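Local coordinates for protein alcohol dehydrogenase, zinc-containing (Streptococcus pneumoniae serotype 2, PDB 5YLN) that probably acts as a zinc-dependent, NAD+-linked alcohol dehydrogenase, interconverting alcohols and their aldehydes or ketones, at residues 77-82 with 132-137. Residues are numbered along the deposited sequence; the frame is centred on the assembly and turned at random.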
ATOM      1  N   VAL A  77     -21.283   4.419 -32.140  1.00 39.93           N
ATOM      2  CA  VAL A  77     -19.826   4.357 -32.208  1.00 38.90           C
ATOM      3  C   VAL A  77     -19.354   5.423 -33.178  1.00 41.30           C
ATOM      4  O   VAL A  77     -19.780   5.446 -34.336  1.00 41.99           O
ATOM      5  CB  VAL A  77     -19.331   2.971 -32.651  1.00 35.26           C
ATOM      6  CG1 VAL A  77     -17.805   3.001 -32.840  1.00 29.44           C
ATOM      7  CG2 VAL A  77     -19.744   1.917 -31.638  1.00 30.47           C
ATOM      8  N   SER A  78     -18.442   6.284 -32.742  1.00 40.05           N
ATOM      9  CA  SER A  78     -18.118   7.438 -33.564  1.00 40.87           C
ATOM     10  C   SER A  78     -16.688   7.469 -34.051  1.00 42.23           C
ATOM     11  O   SER A  78     -16.433   8.023 -35.126  1.00 42.58           O
ATOM     12  CB  SER A  78     -18.421   8.735 -32.800  1.00 44.19           C
ATOM     13  OG  SER A  78     -17.658   8.829 -31.616  1.00 38.63           O
ATOM     14  N   ASN A  79     -15.754   6.878 -33.314  1.00 37.98           N
ATOM     15  CA  ASN A  79     -14.345   7.001 -33.642  1.00 33.41           C
ATOM     16  C   ASN A  79     -13.777   5.748 -34.303  1.00 38.49           C
ATOM     17  O   ASN A  79     -12.563   5.677 -34.533  1.00 38.21           O
ATOM     18  CB  ASN A  79     -13.548   7.349 -32.384  1.00 35.68           C
ATOM     19  CG  ASN A  79     -13.947   8.710 -31.786  1.00 43.76           C
ATOM     20  OD1 ASN A  79     -14.278   9.651 -32.513  1.00 45.20           O
ATOM     21  ND2 ASN A  79     -13.945   8.797 -30.462  1.00 37.91           N
ATOM     22  N   PHE A  80     -14.614   4.757 -34.610  1.00 42.49           N
ATOM     23  CA  PHE A  80     -14.164   3.571 -35.334  1.00 38.65           C
ATOM     24  C   PHE A  80     -15.193   3.223 -36.396  1.00 36.27           C
ATOM     25  O   PHE A  80     -16.381   3.518 -36.250  1.00 41.74           O
ATOM     26  CB  PHE A  80     -13.938   2.375 -34.391  1.00 39.86           C
ATOM     27  CG  PHE A  80     -12.846   2.600 -33.355  1.00 40.35           C
ATOM     28  CD1 PHE A  80     -13.145   3.143 -32.108  1.00 32.75           C
ATOM     29  CD2 PHE A  80     -11.524   2.258 -33.631  1.00 35.35           C
ATOM     30  CE1 PHE A  80     -12.140   3.363 -31.162  1.00 38.76           C
ATOM     31  CE2 PHE A  80     -10.516   2.471 -32.691  1.00 40.24           C
ATOM     32  CZ  PHE A  80     -10.827   3.037 -31.450  1.00 42.50           C
ATOM     33  N   LYS A  81     -14.726   2.614 -37.482  1.00 37.96           N
ATOM     34  CA  LYS A  81     -15.603   2.191 -38.570  1.00 42.40           C
ATOM     35  C   LYS A  81     -15.096   0.872 -39.133  1.00 42.36           C
ATOM     36  O   LYS A  81     -14.017   0.400 -38.780  1.00 35.38           O
ATOM     37  CB  LYS A  81     -15.665   3.226 -39.704  1.00 39.87           C
ATOM     38  CG  LYS A  81     -14.328   3.389 -40.458  1.00 48.40           C
ATOM     39  CD  LYS A  81     -14.325   4.621 -41.384  1.00 54.79           C
ATOM     40  CE  LYS A  81     -13.020   4.776 -42.168  1.00 49.70           C
ATOM     41  NZ  LYS A  81     -11.845   5.025 -41.287  1.00 44.45           N
ATOM     42  N   LYS A  82     -15.872   0.318 -40.065  1.00 47.64           N
ATOM     43  CA  LYS A  82     -15.523  -0.934 -40.718  1.00 39.81           C
ATOM     44  C   LYS A  82     -14.204  -0.812 -41.467  1.00 44.65           C
ATOM     45  O   LYS A  82     -14.037   0.057 -42.325  1.00 42.73           O
ATOM     46  CB  LYS A  82     -16.634  -1.349 -41.688  1.00 36.54           C
ATOM     47  CG  LYS A  82     -16.334  -2.677 -42.400  1.00 43.36           C
ATOM     48  CD  LYS A  82     -17.494  -3.178 -43.257  1.00 48.89           C
ATOM     49  CE  LYS A  82     -17.177  -4.540 -43.900  1.00 62.78           C
ATOM     50  NZ  LYS A  82     -17.192  -5.671 -42.926  1.00 66.33           N
ATOM     51  N   HIS A 132     -18.667  -1.115 -25.614  1.00 37.58           N
ATOM     52  CA  HIS A 132     -18.054   0.212 -25.460  1.00 32.82           C
ATOM     53  C   HIS A 132     -16.840   0.385 -26.362  1.00 35.20           C
ATOM     54  O   HIS A 132     -15.736   0.700 -25.905  1.00 34.07           O
ATOM     55  CB  HIS A 132     -17.673   0.463 -24.009  1.00 30.82           C
ATOM     56  CG  HIS A 132     -18.820   0.335 -23.063  1.00 35.26           C
ATOM     57  ND1 HIS A 132     -19.965   1.093 -23.178  1.00 43.23           N
ATOM     58  CD2 HIS A 132     -19.011  -0.480 -21.996  1.00 40.00           C
ATOM     59  CE1 HIS A 132     -20.812   0.752 -22.221  1.00 40.09           C
ATOM     60  NE2 HIS A 132     -20.254  -0.196 -21.488  1.00 38.58           N
ATOM     61  N   ALA A 133     -17.057   0.180 -27.664  1.00 37.19           N
ATOM     62  CA  ALA A 133     -15.948   0.112 -28.613  1.00 36.37           C
ATOM     63  C   ALA A 133     -15.120   1.389 -28.609  1.00 42.71           C
ATOM     64  O   ALA A 133     -13.892   1.337 -28.744  1.00 41.80           O
ATOM     65  CB  ALA A 133     -16.473  -0.172 -30.019  1.00 30.37           C
ATOM     66  N   ASP A 134     -15.770   2.551 -28.476  1.00 45.66           N
ATOM     67  CA  ASP A 134     -15.027   3.809 -28.499  1.00 36.99           C
ATOM     68  C   ASP A 134     -14.006   3.884 -27.369  1.00 39.81           C
ATOM     69  O   ASP A 134     -12.980   4.564 -27.505  1.00 39.03           O
ATOM     70  CB  ASP A 134     -15.992   4.993 -28.429  1.00 41.99           C
ATOM     71  CG  ASP A 134     -16.476   5.434 -29.797  1.00 44.98           C
ATOM     72  OD1 ASP A 134     -15.711   5.284 -30.760  1.00 46.22           O
ATOM     73  OD2 ASP A 134     -17.616   5.932 -29.916  1.00 50.73           O
ATOM     74  N   ASN A 135     -14.255   3.195 -26.250  1.00 32.42           N
ATOM     75  CA  ASN A 135     -13.340   3.240 -25.118  1.00 36.54           C
ATOM     76  C   ASN A 135     -12.566   1.947 -24.905  1.00 38.34           C
ATOM     77  O   ASN A 135     -11.733   1.881 -23.997  1.00 38.43           O
ATOM     78  CB  ASN A 135     -14.100   3.607 -23.838  1.00 36.80           C
ATOM     79  CG  ASN A 135     -14.858   4.902 -23.970  1.00 44.35           C
ATOM     80  OD1 ASN A 135     -14.268   5.977 -23.959  1.00 61.40           O
ATOM     81  ND2 ASN A 135     -16.166   4.812 -24.098  1.00 49.18           N
ATOM     82  N   THR A 136     -12.801   0.923 -25.719  1.00 40.83           N
ATOM     83  CA  THR A 136     -12.125  -0.356 -25.566  1.00 39.44           C
ATOM     84  C   THR A 136     -11.150  -0.649 -26.695  1.00 37.19           C
ATOM     85  O   THR A 136     -10.214  -1.431 -26.499  1.00 36.34           O
ATOM     86  CB  THR A 136     -13.180  -1.475 -25.452  1.00 36.94           C
ATOM     87  OG1 THR A 136     -14.056  -1.148 -24.362  1.00 34.36           O
ATOM     88  CG2 THR A 136     -12.563  -2.881 -25.204  1.00 31.57           C
ATOM     89  N   LEU A 137     -11.310  -0.004 -27.847  1.00 36.81           N
ATOM     90  CA  LEU A 137     -10.455  -0.212 -29.011  1.00 34.74           C
ATOM     91  C   LEU A 137      -9.438   0.919 -29.140  1.00 35.15           C
ATOM     92  O   LEU A 137      -9.695   2.053 -28.737  1.00 30.31           O
ATOM     93  CB  LEU A 137     -11.299  -0.286 -30.286  1.00 29.76           C
ATOM     94  CG  LEU A 137     -12.374  -1.368 -30.354  1.00 39.74           C
ATOM     95  CD1 LEU A 137     -13.099  -1.314 -31.702  1.00 38.13           C
ATOM     96  CD2 LEU A 137     -11.728  -2.727 -30.158  1.00 35.24           C
TER
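Val-77 and Asp-134 bring their CA atoms to 6.1 Å where the irregular loop leading from strand 66-72 to strand 85-88 meets the short helix 133-136. The carboxylate of Asp-134 faces two successive backbone amides of this loop and divides its oxygens between them. OD2 takes the N-H of Ser-78 on its syn lone pair (N to OD2 3.0 Å, N-H...O 163°). OD1 takes that of Asn-79 (N to OD1 3.0 Å), also on the syn side but 20° out of the carboxylate plane. The hydroxyl of Ser-78 adds a weak bond to OD2. Phe-80 brings CZ to 3.1 Å from the backbone O of Leu-137, just past the helix end. Leu-137 CB lies over one face of the ring, offset toward the CZ-CE2 rim and 3.8 Å from the Phe-80 ring centroid, a CH-pi contact; Asp-134 OD1 sits at the edge. His-139 stacks on the same ring, and Val-86 touches both Phe-80 and Leu-137, placing the contact against strand 85-88 of the GroES-like domain. Two N-H bonds, one to each oxygen, restrict rotation of the carboxylate and would favour its ionised form. The carboxylate thus holds the exposed loop residues Ser-78 and Asn-79, while the buried Phe-80 ring packs on Leu-137.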